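Long-range contact in BAG family molecular chaperone regulator 1 (Arabidopsis thaliana, PDB 4HWC), which probably acts as a co-chaperone that regulates programmed cell death and stress responses, its BAG domain binding the ATPase domain of HSP70/HSC70 chaperones: residues 8-19 with 47-58. Numbering follows the deposited sequence.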
ATOM      1  N   ALA A   8      -9.196   5.680  13.005  1.00 35.70           N
ATOM      2  CA  ALA A   8      -8.908   6.274  11.702  1.00 30.35           C
ATOM      3  C   ALA A   8      -7.757   5.566  10.983  1.00 36.04           C
ATOM      4  O   ALA A   8      -7.639   5.634   9.756  1.00 36.06           O
ATOM      5  CB  ALA A   8      -8.578   7.746  11.874  1.00 32.06           C
ATOM      6  N   ILE A   9      -6.904   4.903  11.754  1.00 34.56           N
ATOM      7  CA  ILE A   9      -5.768   4.183  11.190  1.00 34.95           C
ATOM      8  C   ILE A   9      -6.214   2.788  10.773  1.00 34.16           C
ATOM      9  O   ILE A   9      -5.838   2.307   9.706  1.00 28.83           O
ATOM     10  CB  ILE A   9      -4.615   4.080  12.213  1.00 32.51           C
ATOM     11  CG1 ILE A   9      -4.087   5.479  12.535  1.00 24.91           C
ATOM     12  CG2 ILE A   9      -3.493   3.220  11.656  1.00 25.87           C
ATOM     13  CD1 ILE A   9      -3.087   5.504  13.678  1.00 32.95           C
ATOM     14  N   SER A  10      -7.023   2.144  11.611  1.00 38.97           N
ATOM     15  CA  SER A  10      -7.529   0.810  11.301  1.00 40.50           C
ATOM     16  C   SER A  10      -8.357   0.889  10.026  1.00 42.44           C
ATOM     17  O   SER A  10      -8.565  -0.111   9.340  1.00 41.81           O
ATOM     18  CB  SER A  10      -8.395   0.276  12.447  1.00 44.24           C
ATOM     19  OG  SER A  10      -7.608  -0.056  13.577  1.00 51.87           O
ATOM     20  N   ASP A  11      -8.829   2.096   9.723  1.00 38.53           N
ATOM     21  CA  ASP A  11      -9.627   2.345   8.533  1.00 46.25           C
ATOM     22  C   ASP A  11      -8.733   2.395   7.295  1.00 41.47           C
ATOM     23  O   ASP A  11      -9.046   1.795   6.267  1.00 37.46           O
ATOM     24  CB  ASP A  11     -10.390   3.660   8.686  1.00 44.99           C
ATOM     25  CG  ASP A  11     -10.960   4.157   7.376  1.00 50.70           C
ATOM     26  OD1 ASP A  11     -10.216   4.816   6.618  1.00 52.40           O
ATOM     27  OD2 ASP A  11     -12.147   3.881   7.097  1.00 58.83           O
ATOM     28  N   ILE A  12      -7.630   3.129   7.399  1.00 33.37           N
ATOM     29  CA  ILE A  12      -6.670   3.235   6.307  1.00 28.35           C
ATOM     30  C   ILE A  12      -6.119   1.830   6.121  1.00 24.64           C
ATOM     31  O   ILE A  12      -5.810   1.403   5.007  1.00 22.03           O
ATOM     32  CB  ILE A  12      -5.508   4.192   6.674  1.00 29.29           C
ATOM     33  CG1 ILE A  12      -6.004   5.638   6.650  1.00 30.35           C
ATOM     34  CG2 ILE A  12      -4.327   3.986   5.728  1.00 21.42           C
ATOM     35  CD1 ILE A  12      -4.957   6.663   7.028  1.00 26.02           C
ATOM     36  N   SER A  13      -6.011   1.119   7.236  1.00 22.70           N
ATOM     37  CA  SER A  13      -5.501  -0.241   7.246  1.00 25.28           C
ATOM     38  C   SER A  13      -6.354  -1.161   6.378  1.00 23.73           C
ATOM     39  O   SER A  13      -5.832  -2.044   5.709  1.00 17.91           O
ATOM     40  CB  SER A  13      -5.469  -0.774   8.676  1.00 23.84           C
ATOM     41  OG  SER A  13      -4.959  -2.090   8.702  1.00 29.88           O
ATOM     42  N   LEU A  14      -7.666  -0.949   6.397  1.00 27.24           N
ATOM     43  CA  LEU A  14      -8.578  -1.765   5.603  1.00 26.85           C
ATOM     44  C   LEU A  14      -8.349  -1.519   4.115  1.00 22.20           C
ATOM     45  O   LEU A  14      -8.406  -2.446   3.311  1.00 22.25           O
ATOM     46  CB  LEU A  14     -10.029  -1.448   5.969  1.00 32.71           C
ATOM     47  CG  LEU A  14     -10.445  -1.750   7.413  1.00 36.27           C
ATOM     48  CD1 LEU A  14     -11.880  -1.299   7.636  1.00 43.04           C
ATOM     49  CD2 LEU A  14     -10.300  -3.236   7.690  1.00 37.44           C
ATOM     50  N   GLU A  15      -8.087  -0.267   3.755  1.00 23.52           N
ATOM     51  CA  GLU A  15      -7.833   0.080   2.363  1.00 24.59           C
ATOM     52  C   GLU A  15      -6.464  -0.448   1.944  1.00 21.50           C
ATOM     53  O   GLU A  15      -6.269  -0.864   0.799  1.00 17.81           O
ATOM     54  CB  GLU A  15      -7.893   1.594   2.173  1.00 22.93           C
ATOM     55  CG  GLU A  15      -7.684   2.060   0.736  1.00 23.68           C
ATOM     56  CD  GLU A  15      -8.500   1.262  -0.278  1.00 32.89           C
ATOM     57  OE1 GLU A  15      -9.542   0.682   0.100  1.00 31.46           O
ATOM     58  OE2 GLU A  15      -8.101   1.226  -1.463  1.00 29.12           O
ATOM     59  N   VAL A  16      -5.510  -0.423   2.867  1.00 18.41           N
ATOM     60  CA  VAL A  16      -4.187  -0.942   2.557  1.00 15.79           C
ATOM     61  C   VAL A  16      -4.307  -2.457   2.365  1.00 15.03           C
ATOM     62  O   VAL A  16      -3.591  -3.036   1.550  1.00 12.80           O
ATOM     63  CB  VAL A  16      -3.177  -0.615   3.681  1.00 19.20           C
ATOM     64  CG1 VAL A  16      -1.841  -1.308   3.413  1.00 14.89           C
ATOM     65  CG2 VAL A  16      -2.958   0.894   3.742  1.00 16.23           C
ATOM     66  N   ASP A  17      -5.210  -3.102   3.109  1.00 15.53           N
ATOM     67  CA  ASP A  17      -5.405  -4.548   2.954  1.00 17.36           C
ATOM     68  C   ASP A  17      -5.854  -4.845   1.524  1.00 18.93           C
ATOM     69  O   ASP A  17      -5.369  -5.782   0.882  1.00 18.37           O
ATOM     70  CB  ASP A  17      -6.498  -5.092   3.891  1.00 24.13           C
ATOM     71  CG  ASP A  17      -6.116  -5.023   5.351  1.00 30.62           C
ATOM     72  OD1 ASP A  17      -4.906  -5.045   5.652  1.00 26.63           O
ATOM     73  OD2 ASP A  17      -7.034  -4.967   6.199  1.00 32.43           O
ATOM     74  N   ARG A  18      -6.796  -4.045   1.041  1.00 19.10           N
ATOM     75  CA  ARG A  18      -7.332  -4.233  -0.298  1.00 19.86           C
ATOM     76  C   ARG A  18      -6.290  -3.923  -1.359  1.00 17.23           C
ATOM     77  O   ARG A  18      -6.187  -4.640  -2.348  1.00 14.24           O
ATOM     78  CB  ARG A  18      -8.561  -3.352  -0.511  1.00 21.82           C
ATOM     79  CG  ARG A  18      -9.395  -3.741  -1.732  1.00 29.12           C
ATOM     80  CD  ARG A  18     -10.490  -2.725  -1.986  1.00 27.98           C
ATOM     81  NE  ARG A  18      -9.930  -1.439  -2.389  1.00 23.92           N
ATOM     82  CZ  ARG A  18      -9.506  -1.159  -3.617  1.00 32.79           C
ATOM     83  NH1 ARG A  18      -9.583  -2.076  -4.575  1.00 31.29           N
ATOM     84  NH2 ARG A  18      -8.998   0.035  -3.885  1.00 29.08           N
ATOM     85  N   LEU A  19      -5.523  -2.852  -1.166  1.00 15.02           N
ATOM     86  CA  LEU A  19      -4.496  -2.497  -2.140  1.00 14.47           C
ATOM     87  C   LEU A  19      -3.413  -3.568  -2.139  1.00 12.26           C
ATOM     88  O   LEU A  19      -2.801  -3.830  -3.164  1.00 12.32           O
ATOM     89  CB  LEU A  19      -3.892  -1.120  -1.824  1.00 11.52           C
ATOM     90  CG  LEU A  19      -4.878   0.050  -1.963  1.00 16.11           C
ATOM     91  CD1 LEU A  19      -4.216   1.352  -1.543  1.00 19.03           C
ATOM     92  CD2 LEU A  19      -5.356   0.140  -3.406  1.00 19.05           C
ATOM     93  N   LEU A  47      -2.679   5.047  -5.593  1.00 14.74           N
ATOM     94  CA  LEU A  47      -3.679   4.907  -4.539  1.00 16.40           C
ATOM     95  C   LEU A  47      -2.949   4.691  -3.215  1.00 16.83           C
ATOM     96  O   LEU A  47      -3.415   5.152  -2.170  1.00 16.54           O
ATOM     97  CB  LEU A  47      -4.631   3.721  -4.783  1.00 15.68           C
ATOM     98  CG  LEU A  47      -5.674   3.894  -5.887  1.00 18.18           C
ATOM     99  CD1 LEU A  47      -6.504   2.626  -6.014  1.00 20.47           C
ATOM    100  CD2 LEU A  47      -6.556   5.088  -5.569  1.00 19.67           C
ATOM    101  N   LEU A  48      -1.813   3.994  -3.262  1.00 12.18           N
ATOM    102  CA  LEU A  48      -1.018   3.750  -2.056  1.00 12.99           C
ATOM    103  C   LEU A  48      -0.390   5.047  -1.554  1.00 13.09           C
ATOM    104  O   LEU A  48      -0.299   5.274  -0.347  1.00 14.38           O
ATOM    105  CB  LEU A  48       0.079   2.712  -2.327  1.00 11.78           C
ATOM    106  CG  LEU A  48      -0.406   1.262  -2.482  1.00 10.80           C
ATOM    107  CD1 LEU A  48       0.680   0.438  -3.148  1.00 11.38           C
ATOM    108  CD2 LEU A  48      -0.758   0.672  -1.114  1.00  9.43           C
ATOM    109  N   MET A  49       0.050   5.898  -2.477  1.00 13.56           N
ATOM    110  CA  MET A  49       0.653   7.164  -2.074  1.00 14.31           C
ATOM    111  C   MET A  49      -0.378   8.048  -1.388  1.00 20.14           C
ATOM    112  O   MET A  49      -0.034   8.826  -0.487  1.00 20.49           O
ATOM    113  CB  MET A  49       1.256   7.886  -3.278  1.00 18.55           C
ATOM    114  CG  MET A  49       2.413   7.145  -3.916  1.00 17.43           C
ATOM    115  SD  MET A  49       3.743   6.797  -2.740  1.00 21.33           S
ATOM    116  CE  MET A  49       4.397   8.466  -2.508  1.00 15.99           C
ATOM    117  N   ASN A  50      -1.637   7.932  -1.810  1.00 19.53           N
ATOM    118  CA  ASN A  50      -2.713   8.715  -1.212  1.00 23.99           C
ATOM    119  C   ASN A  50      -2.941   8.266   0.224  1.00 25.01           C
ATOM    120  O   ASN A  50      -3.268   9.076   1.095  1.00 24.75           O
ATOM    121  CB  ASN A  50      -4.014   8.576  -2.011  1.00 23.67           C
ATOM    122  CG  ASN A  50      -4.077   9.530  -3.190  1.00 28.53           C
ATOM    123  OD1 ASN A  50      -3.344  10.524  -3.241  1.00 32.04           O
ATOM    124  ND2 ASN A  50      -4.967   9.243  -4.142  1.00 25.07           N
ATOM    125  N   GLU A  51      -2.775   6.968   0.472  1.00 15.95           N
ATOM    126  CA  GLU A  51      -2.931   6.449   1.824  1.00 19.06           C
ATOM    127  C   GLU A  51      -1.730   6.899   2.660  1.00 17.68           C
ATOM    128  O   GLU A  51      -1.854   7.137   3.861  1.00 18.64           O
ATOM    129  CB  GLU A  51      -3.026   4.918   1.811  1.00 17.64           C
ATOM    130  CG  GLU A  51      -4.252   4.382   1.079  1.00 16.15           C
ATOM    131  CD  GLU A  51      -5.560   4.932   1.645  1.00 24.40           C
ATOM    132  OE1 GLU A  51      -5.852   4.687   2.840  1.00 24.24           O
ATOM    133  OE2 GLU A  51      -6.294   5.612   0.894  1.00 24.20           O
ATOM    134  N   LEU A  52      -0.568   7.022   2.024  1.00 18.22           N
ATOM    135  CA  LEU A  52       0.636   7.453   2.729  1.00 18.69           C
ATOM    136  C   LEU A  52       0.444   8.911   3.168  1.00 22.42           C
ATOM    137  O   LEU A  52       0.860   9.308   4.261  1.00 17.84           O
ATOM    138  CB  LEU A  52       1.853   7.336   1.813  1.00 17.25           C
ATOM    139  CG  LEU A  52       3.227   7.367   2.479  1.00 18.30           C
ATOM    140  CD1 LEU A  52       3.407   6.119   3.337  1.00 18.59           C
ATOM    141  CD2 LEU A  52       4.309   7.429   1.417  1.00 24.35           C
ATOM    142  N   ILE A  53      -0.188   9.702   2.304  1.00 19.24           N
ATOM    143  CA  ILE A  53      -0.463  11.100   2.613  1.00 19.23           C
ATOM    144  C   ILE A  53      -1.446  11.166   3.787  1.00 20.20           C
ATOM    145  O   ILE A  53      -1.247  11.941   4.719  1.00 27.02           O
ATOM    146  CB  ILE A  53      -1.056  11.840   1.383  1.00 20.90           C
ATOM    147  CG1 ILE A  53      -0.022  11.882   0.252  1.00 21.39           C
ATOM    148  CG2 ILE A  53      -1.472  13.257   1.770  1.00 24.18           C
ATOM    149  CD1 ILE A  53      -0.576  12.390  -1.085  1.00 20.08           C
ATOM    150  N   LYS A  54      -2.495  10.346   3.751  1.00 21.92           N
ATOM    151  CA  LYS A  54      -3.485  10.324   4.829  1.00 21.64           C
ATOM    152  C   LYS A  54      -2.824   9.966   6.161  1.00 28.20           C
ATOM    153  O   LYS A  54      -3.181  10.503   7.207  1.00 23.87           O
ATOM    154  CB  LYS A  54      -4.597   9.312   4.534  1.00 26.48           C
ATOM    155  CG  LYS A  54      -5.586   9.735   3.446  1.00 25.41           C
ATOM    156  CD  LYS A  54      -6.623   8.647   3.215  1.00 31.43           C
ATOM    157  CE  LYS A  54      -7.528   8.973   2.041  1.00 33.72           C
ATOM    158  NZ  LYS A  54      -6.765   9.100   0.772  1.00 40.83           N
ATOM    159  N   LEU A  55      -1.863   9.048   6.114  1.00 20.74           N
ATOM    160  CA  LEU A  55      -1.150   8.634   7.320  1.00 25.17           C
ATOM    161  C   LEU A  55       0.025   9.509   7.768  1.00 23.06           C
ATOM    162  O   LEU A  55       0.600   9.279   8.830  1.00 31.91           O
ATOM    163  CB  LEU A  55      -0.395   7.323   7.063  1.00 20.94           C
ATOM    164  CG  LEU A  55      -1.251   6.069   6.860  1.00 21.37           C
ATOM    165  CD1 LEU A  55      -0.381   4.932   6.318  1.00 20.41           C
ATOM    166  CD2 LEU A  55      -1.898   5.663   8.183  1.00 24.83           C
ATOM    167  N   ASP A  56       0.379  10.505   6.963  1.00 53.66           N
ATOM    168  CA  ASP A  56       1.500  11.389   7.281  1.00 53.34           C
ATOM    169  C   ASP A  56       0.863  12.586   7.989  1.00 53.76           C
ATOM    170  O   ASP A  56       1.494  13.637   8.125  1.00 53.70           O
ATOM    171  CB  ASP A  56       2.262  11.858   6.031  1.00 43.17           C
ATOM    172  CG  ASP A  56       3.508  12.677   6.359  1.00 42.87           C
ATOM    173  OD1 ASP A  56       4.370  12.189   7.120  1.00 42.50           O
ATOM    174  OD2 ASP A  56       3.635  13.808   5.843  1.00 43.04           O
ATOM    175  N   ALA A  57      -0.375  12.419   8.454  1.00 55.08           N
ATOM    176  CA  ALA A  57      -1.086  13.495   9.139  1.00 61.25           C
ATOM    177  C   ALA A  57      -1.943  13.051  10.329  1.00 63.26           C
ATOM    178  O   ALA A  57      -2.659  13.863  10.912  1.00 66.92           O
ATOM    179  CB  ALA A  57      -1.949  14.256   8.140  1.00 64.26           C
ATOM    180  N   ILE A  58      -1.886  11.772  10.687  1.00 33.91           N
ATOM    181  CA  ILE A  58      -2.663  11.282  11.823  1.00 37.89           C
ATOM    182  C   ILE A  58      -1.813  11.363  13.087  1.00 40.97           C
ATOM    183  O   ILE A  58      -0.801  10.681  13.201  1.00 39.10           O
ATOM    184  CB  ILE A  58      -3.104   9.821  11.618  1.00 37.90           C
ATOM    185  CG1 ILE A  58      -4.021   9.722  10.398  1.00 39.17           C
ATOM    186  CG2 ILE A  58      -3.810   9.312  12.868  1.00 40.22           C
ATOM    187  CD1 ILE A  58      -4.524   8.314  10.119  1.00 36.75           C
TER
HETATM  188  O   HOH W   1      -8.609   4.964   3.541  1.00 33.40           O
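The E15 and E51 side chains cross at about a right angle, their carboxylate planes 69° apart, and E15 CG lies 3.7 Å from E51 CD. E15 OE1 lies in the guanidinium plane of R18, facing NE, and L47 CD1 stands near that plane beside NH2. R18 grips E15 side-on: NE points almost straight at OE1 (171°), and NH2 reaches the syn lone pair of OE2 at 2.8 Å. An alanine here, lacking CG and the carboxylate of E15, would probably leave the R18 guanidinium without its mate and free to turn, and E51 CD without its packing partner. E51, bent at chi2, is itself paired with K54 NZ through OE2, while E51 OE1 lies against I12 CG2 and accepts a hydrogen bond from a water, which also donates a weak one to D11 OD1.

Beyond these charges the interface is aliphatic. I12 extends fully, with CD1 anti about chi2, bringing CD1 tightly against L55 CD2 (3.4 Å) and tip to tip with I58 CD1 (3.5 Å). One turn beyond R18's acid partner, L19 straddles two leucines, CD1 on L48 CD2 at 3.6 Å and CD2 on L47 CD1.

The axes of 8-19 and 47-55 run antiparallel (165°) and come within 10.6 Å, joining helix 5-31 to helix 38-55 of the three-helix BAG domain; helix 62-88 completes the bundle, touching I9, V16 and L48.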